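Local coordinates for protein iron transport multicopper oxidase FET3 (Saccharomyces cerevisiae, PDB 1ZPU) that oxidises ferrous to ferric iron with molecular oxygen, using four bound coppers, so that the permease FTR1 can carry the iron into the yeast cell, at residues Y97-Y102 with I122-F127; I36-G41 with F93-N98; V212-G217 with R235-V240. All coordinates share one frame; numbering follows the deposited sequence.

Contact 1: residues Y97-Y102 with I122-F127; sequences YNVGTY and IKDDSF. With NAG (2-acetamido-2-deoxy-beta-D-glucopyranose), chain B.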
loop_
_atom_site.group_PDB
_atom_site.type_symbol
_atom_site.label_atom_id
_atom_site.label_comp_id
_atom_site.label_asym_id
_atom_site.label_seq_id
_atom_site.Cartn_x
_atom_site.Cartn_y
_atom_site.Cartn_z
ATOM N N TYR A 97 17.411 -3.774 -6.345
ATOM C CA TYR A 97 16.434 -4.196 -7.344
ATOM C C TYR A 97 15.310 -3.196 -7.564
ATOM O O TYR A 97 14.403 -3.445 -8.364
ATOM C CB TYR A 97 15.882 -5.575 -6.979
ATOM C CG TYR A 97 16.952 -6.642 -6.864
ATOM C CD1 TYR A 97 17.521 -6.953 -5.628
ATOM C CD2 TYR A 97 17.400 -7.344 -7.994
ATOM C CE1 TYR A 97 18.511 -7.941 -5.516
ATOM C CE2 TYR A 97 18.388 -8.338 -7.892
ATOM C CZ TYR A 97 18.936 -8.628 -6.649
ATOM O OH TYR A 97 19.899 -9.593 -6.531
ATOM N N ASN A 98 15.377 -2.063 -6.865
ATOM C CA ASN A 98 14.366 -1.009 -7.011
ATOM C C ASN A 98 14.926 0.357 -7.385
ATOM O O ASN A 98 15.993 0.758 -6.924
ATOM C CB ASN A 98 13.512 -0.893 -5.749
ATOM C CG ASN A 98 12.700 -2.125 -5.501
ATOM O OD1 ASN A 98 13.127 -3.029 -4.784
ATOM N ND2 ASN A 98 11.541 -2.195 -6.128
ATOM N N VAL A 99 14.182 1.061 -8.224
ATOM C CA VAL A 99 14.486 2.429 -8.583
ATOM C C VAL A 99 13.183 3.220 -8.580
ATOM O O VAL A 99 12.124 2.679 -8.901
ATOM C CB VAL A 99 15.179 2.482 -9.958
ATOM C CG1 VAL A 99 14.883 3.789 -10.701
ATOM C CG2 VAL A 99 16.650 2.334 -9.777
ATOM N N GLY A 100 13.247 4.489 -8.192
ATOM C CA GLY A 100 12.105 5.369 -8.362
ATOM C C GLY A 100 11.427 5.779 -7.082
ATOM O O GLY A 100 12.083 5.986 -6.056
ATOM N N THR A 101 10.103 5.899 -7.148
ATOM C CA THR A 101 9.337 6.488 -6.054
ATOM C C THR A 101 8.676 5.446 -5.163
ATOM O O THR A 101 7.852 4.654 -5.625
ATOM C CB THR A 101 8.297 7.501 -6.588
ATOM O OG1 THR A 101 8.930 8.352 -7.565
ATOM C CG2 THR A 101 7.733 8.349 -5.439
ATOM N N TYR A 102 9.061 5.441 -3.887
ATOM C CA TYR A 102 8.453 4.533 -2.916
ATOM C C TYR A 102 8.081 5.295 -1.660
ATOM O O TYR A 102 8.289 6.497 -1.573
ATOM C CB TYR A 102 9.393 3.355 -2.599
ATOM C CG TYR A 102 9.815 2.616 -3.838
ATOM C CD1 TYR A 102 10.829 3.111 -4.650
ATOM C CD2 TYR A 102 9.179 1.452 -4.219
ATOM C CE1 TYR A 102 11.200 2.471 -5.789
ATOM C CE2 TYR A 102 9.546 0.791 -5.366
ATOM C CZ TYR A 102 10.554 1.311 -6.151
ATOM O OH TYR A 102 10.929 0.666 -7.302
ATOM N N ILE A 122 14.451 6.418 -4.522
ATOM C CA ILE A 122 15.705 5.863 -5.029
ATOM C C ILE A 122 16.002 6.441 -6.408
ATOM O O ILE A 122 15.198 6.288 -7.332
ATOM C CB ILE A 122 15.661 4.319 -5.101
ATOM C CG1 ILE A 122 15.230 3.731 -3.758
ATOM C CG2 ILE A 122 17.016 3.768 -5.519
ATOM C CD1 ILE A 122 14.731 2.317 -3.854
ATOM N N LYS A 123 17.145 7.106 -6.548
ATOM C CA LYS A 123 17.526 7.659 -7.853
ATOM C C LYS A 123 18.312 6.664 -8.684
ATOM O O LYS A 123 19.055 5.831 -8.136
ATOM C CB LYS A 123 18.366 8.932 -7.730
ATOM C CG LYS A 123 17.770 10.027 -6.869
ATOM C CD LYS A 123 18.439 10.044 -5.501
ATOM C CE LYS A 123 19.905 10.497 -5.574
ATOM N NZ LYS A 123 20.646 10.111 -4.332
ATOM N N ASP A 124 18.167 6.764 -10.007
ATOM C CA ASP A 124 19.085 6.057 -10.918
ATOM C C ASP A 124 19.616 6.956 -12.018
ATOM O O ASP A 124 18.915 7.841 -12.530
ATOM C CB ASP A 124 18.481 4.764 -11.508
ATOM C CG ASP A 124 17.598 5.011 -12.748
ATOM O OD1 ASP A 124 16.622 5.810 -12.673
ATOM O OD2 ASP A 124 17.899 4.381 -13.795
ATOM N N ASP A 125 20.863 6.706 -12.380
ATOM C CA ASP A 125 21.539 7.471 -13.416
ATOM C C ASP A 125 20.949 7.294 -14.822
ATOM O O ASP A 125 21.202 8.110 -15.714
ATOM C CB ASP A 125 23.041 7.145 -13.402
ATOM C CG ASP A 125 23.818 8.010 -12.398
ATOM O OD1 ASP A 125 23.301 8.256 -11.270
ATOM O OD2 ASP A 125 24.943 8.453 -12.752
ATOM N N SER A 126 20.161 6.239 -15.013
ATOM C CA SER A 126 19.632 5.914 -16.336
ATOM C C SER A 126 18.123 6.172 -16.462
ATOM O O SER A 126 17.410 5.418 -17.135
ATOM C CB SER A 126 19.960 4.454 -16.677
ATOM O OG SER A 126 19.447 3.583 -15.679
ATOM N N PHE A 127 17.639 7.230 -15.811
ATOM C CA PHE A 127 16.258 7.669 -16.008
ATOM C C PHE A 127 16.178 8.348 -17.368
ATOM O O PHE A 127 16.943 9.270 -17.630
ATOM C CB PHE A 127 15.803 8.625 -14.903
ATOM C CG PHE A 127 14.367 9.059 -15.036
ATOM C CD1 PHE A 127 13.327 8.192 -14.684
ATOM C CD2 PHE A 127 14.054 10.334 -15.512
ATOM C CE1 PHE A 127 12.001 8.586 -14.820
ATOM C CE2 PHE A 127 12.731 10.741 -15.646
ATOM C CZ PHE A 127 11.701 9.870 -15.301
HETATM C C1 NAG B . 15.950 -11.605 -6.712
HETATM C C2 NAG B . 15.258 -11.081 -7.971
HETATM C C3 NAG B . 15.514 -11.969 -9.185
HETATM C C4 NAG B . 17.015 -12.243 -9.351
HETATM C C5 NAG B . 17.620 -12.678 -8.003
HETATM C C6 NAG B . 19.127 -12.878 -8.087
HETATM C C7 NAG B . 13.278 -9.672 -7.756
HETATM C C8 NAG B . 11.835 -9.604 -7.350
HETATM N N2 NAG B . 13.831 -10.896 -7.763
HETATM O O3 NAG B . 15.023 -11.303 -10.324
HETATM O O4 NAG B . 17.264 -13.175 -10.398
HETATM O O5 NAG B . 17.337 -11.713 -6.994
HETATM O O6 NAG B . 19.736 -11.650 -8.420
HETATM O O7 NAG B . 13.884 -8.632 -8.056
#
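Gly-100 and Ile-122 form an antiparallel hydrogen-bonded pair at the open end of the β-hairpin made by strands 100-105 and 117-123. Two backbone bonds define it: Gly-100 N to Ile-122 O at 2.8 Å, and Ile-122 N to Gly-100 O at 2.9 Å. The Gly-100 backbone angles would drive a CB into the carbonyl oxygen before it, leaving room for no side chain at this position. Ile-122 sends CG1 beside its own backbone N (chi1 -52°), and CD1 thereby arrives 3.9 Å from Asn-98 CB and obliquely against the ring of Tyr-102. That ring is held by Tyr-102 OH, which donates to Val-99 O (2.8 Å), from above the carbonyl plane, and accepts from Asn-98 ND2 (3.2 Å); Asn-98 OD1 is taken by Phe-65 N. Farther along, the Val-99 methyls cross Asp-124 at about a right angle, CG2 lying 3.5 Å from Asp-124 CB. Tyr-97 points elsewhere: one ring face lies under the N-acetylglucosamine near Asn-67, and its OH shares a hydrogen bond with O6 of that sugar (2.8 Å). The paired strands and the chain leading into them belong to the first plastocyanin-like, cupredoxin-type domain of a multicopper oxidase.

Contact 2: residues I36-G41 with F93-N98; sequences ITVNKG and FTVDYN. With NAG (2-acetamido-2-deoxy-beta-D-glucopyranose), chain B.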
loop_
_atom_site.group_PDB
_atom_site.type_symbol
_atom_site.label_atom_id
_atom_site.label_comp_id
_atom_site.label_asym_id
_atom_site.label_seq_id
_atom_site.Cartn_x
_atom_site.Cartn_y
_atom_site.Cartn_z
ATOM N N ILE A 36 13.299 9.653 2.953
ATOM C CA ILE A 36 14.607 9.069 2.641
ATOM C C ILE A 36 14.894 9.166 1.147
ATOM O O ILE A 36 14.034 8.856 0.323
ATOM C CB ILE A 36 14.683 7.590 3.063
ATOM C CG1 ILE A 36 14.441 7.443 4.564
ATOM C CG2 ILE A 36 16.042 7.022 2.726
ATOM C CD1 ILE A 36 14.060 6.026 4.979
ATOM N N THR A 37 16.106 9.593 0.808
ATOM C CA THR A 37 16.554 9.579 -0.577
ATOM C C THR A 37 17.901 8.867 -0.647
ATOM O O THR A 37 18.868 9.287 -0.006
ATOM C CB THR A 37 16.613 11.008 -1.161
ATOM O OG1 THR A 37 15.333 11.634 -1.006
ATOM C CG2 THR A 37 16.954 10.988 -2.634
ATOM N N VAL A 38 17.948 7.770 -1.400
ATOM C CA VAL A 38 19.190 7.006 -1.555
ATOM C C VAL A 38 19.495 6.739 -3.033
ATOM O O VAL A 38 18.658 7.015 -3.907
ATOM C CB VAL A 38 19.170 5.676 -0.754
ATOM C CG1 VAL A 38 18.875 5.940 0.708
ATOM C CG2 VAL A 38 18.148 4.711 -1.328
ATOM N N ASN A 39 20.691 6.214 -3.302
ATOM C CA ASN A 39 21.078 5.799 -4.636
ATOM C C ASN A 39 20.938 4.294 -4.824
ATOM O O ASN A 39 21.041 3.531 -3.862
ATOM C CB ASN A 39 22.521 6.201 -4.905
ATOM C CG ASN A 39 22.644 7.615 -5.425
ATOM O OD1 ASN A 39 22.265 7.912 -6.561
ATOM N ND2 ASN A 39 23.190 8.500 -4.600
ATOM N N LYS A 40 20.712 3.873 -6.066
ATOM C CA LYS A 40 20.660 2.460 -6.413
ATOM C C LYS A 40 21.799 1.719 -5.718
ATOM O O LYS A 40 22.963 2.123 -5.794
ATOM C CB LYS A 40 20.759 2.296 -7.935
ATOM C CG LYS A 40 20.592 0.864 -8.467
ATOM C CD LYS A 40 19.131 0.396 -8.368
ATOM C CE LYS A 40 18.842 -0.841 -9.240
ATOM N NZ LYS A 40 19.304 -0.732 -10.670
ATOM N N GLY A 41 21.454 0.643 -5.019
ATOM C CA GLY A 41 22.449 -0.202 -4.375
ATOM C C GLY A 41 22.993 0.289 -3.043
ATOM O O GLY A 41 23.913 -0.316 -2.502
ATOM N N PHE A 93 18.899 -3.273 5.167
ATOM C CA PHE A 93 18.671 -3.811 3.829
ATOM C C PHE A 93 19.333 -2.973 2.752
ATOM O O PHE A 93 19.592 -1.791 2.945
ATOM C CB PHE A 93 17.172 -3.958 3.544
ATOM C CG PHE A 93 16.410 -2.659 3.562
ATOM C CD1 PHE A 93 16.188 -1.947 2.390
ATOM C CD2 PHE A 93 15.890 -2.158 4.744
ATOM C CE1 PHE A 93 15.467 -0.745 2.398
ATOM C CE2 PHE A 93 15.173 -0.955 4.756
ATOM C CZ PHE A 93 14.961 -0.251 3.584
ATOM N N THR A 94 19.606 -3.603 1.616
ATOM C CA THR A 94 20.153 -2.909 0.457
ATOM C C THR A 94 19.032 -2.664 -0.529
ATOM O O THR A 94 17.911 -3.149 -0.347
ATOM C CB THR A 94 21.230 -3.724 -0.238
ATOM O OG1 THR A 94 21.458 -4.925 0.500
ATOM C CG2 THR A 94 22.515 -2.937 -0.322
ATOM N N VAL A 95 19.336 -1.909 -1.575
ATOM C CA VAL A 95 18.326 -1.508 -2.537
ATOM C C VAL A 95 18.844 -1.774 -3.965
ATOM O O VAL A 95 19.070 -0.866 -4.764
ATOM C CB VAL A 95 17.878 -0.067 -2.201
ATOM C CG1 VAL A 95 17.876 0.838 -3.402
ATOM C CG2 VAL A 95 16.520 -0.107 -1.517
ATOM N N ASP A 96 19.050 -3.054 -4.264
ATOM C CA ASP A 96 19.680 -3.454 -5.515
ATOM C C ASP A 96 18.697 -3.652 -6.662
ATOM O O ASP A 96 19.104 -3.679 -7.823
ATOM C CB ASP A 96 20.508 -4.711 -5.302
ATOM C CG ASP A 96 21.755 -4.445 -4.473
ATOM O OD1 ASP A 96 22.759 -3.915 -5.024
ATOM O OD2 ASP A 96 21.726 -4.776 -3.264
ATOM N N TYR A 97 17.411 -3.774 -6.345
ATOM C CA TYR A 97 16.434 -4.196 -7.344
ATOM C C TYR A 97 15.310 -3.196 -7.564
ATOM O O TYR A 97 14.403 -3.445 -8.364
ATOM C CB TYR A 97 15.882 -5.575 -6.979
ATOM C CG TYR A 97 16.952 -6.642 -6.864
ATOM C CD1 TYR A 97 17.521 -6.953 -5.628
ATOM C CD2 TYR A 97 17.400 -7.344 -7.994
ATOM C CE1 TYR A 97 18.511 -7.941 -5.516
ATOM C CE2 TYR A 97 18.388 -8.338 -7.892
ATOM C CZ TYR A 97 18.936 -8.628 -6.649
ATOM O OH TYR A 97 19.899 -9.593 -6.531
ATOM N N ASN A 98 15.377 -2.063 -6.865
ATOM C CA ASN A 98 14.366 -1.009 -7.011
ATOM C C ASN A 98 14.926 0.357 -7.385
ATOM O O ASN A 98 15.993 0.758 -6.924
ATOM C CB ASN A 98 13.512 -0.893 -5.749
ATOM C CG ASN A 98 12.700 -2.125 -5.501
ATOM O OD1 ASN A 98 13.127 -3.029 -4.784
ATOM N ND2 ASN A 98 11.541 -2.195 -6.128
HETATM C C1 NAG B . 15.950 -11.605 -6.712
HETATM C C2 NAG B . 15.258 -11.081 -7.971
HETATM C C3 NAG B . 15.514 -11.969 -9.185
HETATM C C4 NAG B . 17.015 -12.243 -9.351
HETATM C C5 NAG B . 17.620 -12.678 -8.003
HETATM C C6 NAG B . 19.127 -12.878 -8.087
HETATM C C7 NAG B . 13.278 -9.672 -7.756
HETATM C C8 NAG B . 11.835 -9.604 -7.350
HETATM N N2 NAG B . 13.831 -10.896 -7.763
HETATM O O3 NAG B . 15.023 -11.303 -10.324
HETATM O O4 NAG B . 17.264 -13.175 -10.398
HETATM O O5 NAG B . 17.337 -11.713 -6.994
HETATM O O6 NAG B . 19.736 -11.650 -8.420
HETATM O O7 NAG B . 13.884 -8.632 -8.056
#
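Lys-40 lies along the backbone of 95-98, and its path can be followed atom by atom. CB begins clear of the other segment, and CG, anti to the backbone N (chi1 -175°), approaches no nearer than 4.4 Å to Val-95 O. A bend at chi2 (73°) then turns the chain across the carbonyls: CD sits 3.5 Å from Asn-98 O and 3.8 Å from Val-95 O. CE is next to Asp-96 O. At the tip, NZ is 4.1 Å from Asp-96 O, too long for a hydrogen bond, so the methylenes rather than the ammonium make this contact. The one hydrogen bond between the segments is backbone to backbone, Gly-41 N to Val-95 O (2.8 Å), the donor standing above the carbonyl plane. Gly-41 has positive phi, a backbone angle glycine adopts easily, and its O meets Thr-94 CG2 at 3.7 Å. Inside, Val-38 CG2 faces Val-95 CG1 at 4.4 Å, with Val-44 and Ile-122 alongside. The contact thus bridges two sheets of the first domain: strand 36-39 is outermost in one, beside strand 117-123, while strand 88-94 is outermost in the other, beside strand 43-49.

Contact 3: residues V212-G217 with R235-V240; sequences VVEIDG and RYTVLV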
loop_
_atom_site.group_PDB
_atom_site.type_symbol
_atom_site.label_atom_id
_atom_site.label_comp_id
_atom_site.label_asym_id
_atom_site.label_seq_id
_atom_site.Cartn_x
_atom_site.Cartn_y
_atom_site.Cartn_z
ATOM N N VAL A 212 2.827 11.327 -17.662
ATOM C CA VAL A 212 3.134 10.240 -16.741
ATOM C C VAL A 212 4.390 9.538 -17.222
ATOM O O VAL A 212 4.469 9.119 -18.374
ATOM C CB VAL A 212 1.924 9.277 -16.537
ATOM C CG1 VAL A 212 2.291 8.114 -15.669
ATOM C CG2 VAL A 212 0.785 10.020 -15.896
ATOM N N VAL A 213 5.386 9.454 -16.340
ATOM C CA VAL A 213 6.669 8.825 -16.676
ATOM C C VAL A 213 7.064 7.667 -15.761
ATOM O O VAL A 213 8.045 6.983 -16.030
ATOM C CB VAL A 213 7.833 9.832 -16.760
ATOM C CG1 VAL A 213 7.567 10.840 -17.838
ATOM C CG2 VAL A 213 8.079 10.503 -15.428
ATOM N N GLU A 214 6.295 7.440 -14.699
ATOM C CA GLU A 214 6.547 6.322 -13.804
ATOM C C GLU A 214 5.296 6.001 -12.990
ATOM O O GLU A 214 4.586 6.907 -12.531
ATOM C CB GLU A 214 7.720 6.647 -12.869
ATOM C CG GLU A 214 8.164 5.488 -11.974
ATOM C CD GLU A 214 8.468 5.918 -10.525
ATOM O OE1 GLU A 214 9.531 6.554 -10.314
ATOM O OE2 GLU A 214 7.651 5.612 -9.607
ATOM N N ILE A 215 5.018 4.712 -12.817
ATOM C CA ILE A 215 4.064 4.278 -11.789
ATOM C C ILE A 215 4.695 3.213 -10.892
ATOM O O ILE A 215 5.377 2.310 -11.381
ATOM C CB ILE A 215 2.721 3.765 -12.384
ATOM C CG1 ILE A 215 2.949 2.610 -13.366
ATOM C CG2 ILE A 215 1.942 4.906 -13.020
ATOM C CD1 ILE A 215 1.710 1.837 -13.683
ATOM N N ASP A 216 4.480 3.336 -9.584
ATOM C CA ASP A 216 4.965 2.369 -8.588
ATOM C C ASP A 216 6.395 1.891 -8.850
ATOM O O ASP A 216 6.655 0.680 -8.855
ATOM C CB ASP A 216 4.026 1.145 -8.491
ATOM C CG ASP A 216 2.588 1.509 -8.085
ATOM O OD1 ASP A 216 1.766 0.575 -7.901
ATOM O OD2 ASP A 216 2.271 2.713 -7.956
ATOM N N GLY A 217 7.316 2.821 -9.096
ATOM C CA GLY A 217 8.717 2.440 -9.349
ATOM C C GLY A 217 9.053 1.941 -10.752
ATOM O O GLY A 217 10.228 1.741 -11.073
ATOM N N ARG A 235 1.808 5.356 -6.672
ATOM C CA ARG A 235 2.609 6.519 -7.006
ATOM C C ARG A 235 2.513 6.759 -8.497
ATOM O O ARG A 235 2.720 5.837 -9.285
ATOM C CB ARG A 235 4.072 6.273 -6.635
ATOM C CG ARG A 235 4.338 6.175 -5.161
ATOM C CD ARG A 235 4.041 4.787 -4.598
ATOM N NE ARG A 235 5.102 3.838 -4.912
ATOM C CZ ARG A 235 4.935 2.530 -5.080
ATOM N NH1 ARG A 235 3.735 1.983 -4.975
ATOM N NH2 ARG A 235 5.977 1.764 -5.379
ATOM N N TYR A 236 2.172 7.982 -8.893
ATOM C CA TYR A 236 2.368 8.405 -10.275
ATOM C C TYR A 236 3.422 9.471 -10.235
ATOM O O TYR A 236 3.288 10.438 -9.502
ATOM C CB TYR A 236 1.090 8.957 -10.932
ATOM C CG TYR A 236 0.021 7.937 -11.253
ATOM C CD1 TYR A 236 -0.315 7.618 -12.571
ATOM C CD2 TYR A 236 -0.666 7.290 -10.226
ATOM C CE1 TYR A 236 -1.314 6.653 -12.842
ATOM C CE2 TYR A 236 -1.650 6.348 -10.475
ATOM C CZ TYR A 236 -1.972 6.028 -11.770
ATOM O OH TYR A 236 -2.954 5.086 -11.935
ATOM N N THR A 237 4.487 9.276 -10.998
ATOM C CA THR A 237 5.474 10.326 -11.231
ATOM C C THR A 237 5.212 10.951 -12.601
ATOM O O THR A 237 5.009 10.257 -13.603
ATOM C CB THR A 237 6.914 9.802 -11.153
ATOM O OG1 THR A 237 7.121 9.144 -9.898
ATOM C CG2 THR A 237 7.900 10.948 -11.292
ATOM N N VAL A 238 5.244 12.275 -12.626
ATOM C CA VAL A 238 4.657 13.045 -13.699
ATOM C C VAL A 238 5.571 14.224 -14.036
ATOM O O VAL A 238 6.116 14.889 -13.136
ATOM C CB VAL A 238 3.239 13.502 -13.236
ATOM C CG1 VAL A 238 2.938 14.929 -13.594
ATOM C CG2 VAL A 238 2.165 12.544 -13.739
ATOM N N LEU A 239 5.773 14.452 -15.330
ATOM C CA LEU A 239 6.448 15.646 -15.806
ATOM C C LEU A 239 5.416 16.755 -15.987
ATOM O O LEU A 239 4.331 16.510 -16.516
ATOM C CB LEU A 239 7.139 15.366 -17.151
ATOM C CG LEU A 239 8.405 14.507 -17.252
ATOM C CD1 LEU A 239 8.628 14.083 -18.683
ATOM C CD2 LEU A 239 9.622 15.245 -16.741
ATOM N N VAL A 240 5.760 17.964 -15.545
ATOM C CA VAL A 240 4.911 19.140 -15.709
ATOM C C VAL A 240 5.777 20.279 -16.210
ATOM O O VAL A 240 6.783 20.617 -15.579
ATOM C CB VAL A 240 4.231 19.545 -14.377
ATOM C CG1 VAL A 240 3.563 20.898 -14.496
ATOM C CG2 VAL A 240 3.204 18.501 -13.962
#
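Thr-237 O takes two backbone donors from the facing strand, Val-213 N at 2.9 Å and Glu-214 N at 3.3 Å. Thr-237 N in turn donates to Glu-214 O at 2.8 Å, and Thr-237 OG1 is hydrogen-bonded to Thr-101 OG1. The register shifts by one between the Val-212/Val-238 and Glu-214/Thr-237 pairs, with Val-213 and Glu-214 both opposite Thr-237: a classic β-bulge. Past it, Asp-216 N reaches Arg-235 O at 3.1 Å. Arg-235 N then finds its acceptor in a side chain: Asp-216 OD2, 3.0 Å away, is met nearly along its C-O axis by a bond that is almost straight (174°). These antiparallel strands, 210-215 and 235-241, are neighbours in a mixed sheet of the second plastocyanin-like domain. The Arg-235 chain, bent at its second torsion (82°) and again at the third, folds the guanidinium back over Asp-216, where carboxylate and guanidinium planes stack 9° apart. Asp-216 OD2 lies 3.4 Å from Arg-235 NH1 but well out of its plane, so this salt bridge is one of charges, with no N-H aimed at the oxygen. The guanidinium N-H groups go elsewhere: NE to Thr-101 O, NH1 to Ala-233 O and NH2 to Asp-437. Asp-216 also pairs with Arg-436 through OD2 and accepts from Asp-437 N through OD1. With alanine in place of Asp-216, Arg-235 N would probably lose its acceptor, and buried Arg-235 and Arg-436 the carboxylate they share. Glu-214 OE2 accepts from Gly-217 N at 2.9 Å, above the carboxylate plane, which ties the turn back to the strand. On the other face, Ile-215 CG2 makes a CH-π contact over the Tyr-236 ring, 3.9 Å from its centroid, while Tyr-236 OH bonds Arg-436.

Overall arrangement
Along the chain contact 2 opens first; its segment 93-98 overlaps the start of contact 1 at Tyr-97 and Asn-98, and contact 3 follows. The centres of contacts 1 and 2 are about 8 Å apart, and Lys-123 N lies 3.0 Å from Val-38 O, a probable hydrogen bond within one sheet of the first plastocyanin-like domain. Contact 3, in the second domain, is centred about 12 Å from contact 1 and about 18 Å from contact 2. Probable hydrogen bonds between Thr-101 O and Arg-235 NE (3.0 Å) and between Thr-101 OG1 and Thr-237 OG1 (3.1 Å) join the domains. The side chain of Arg-235 lies about 3 Å, that of Tyr-102 about 6 Å, from that of His-62, a type 3 copper ligand.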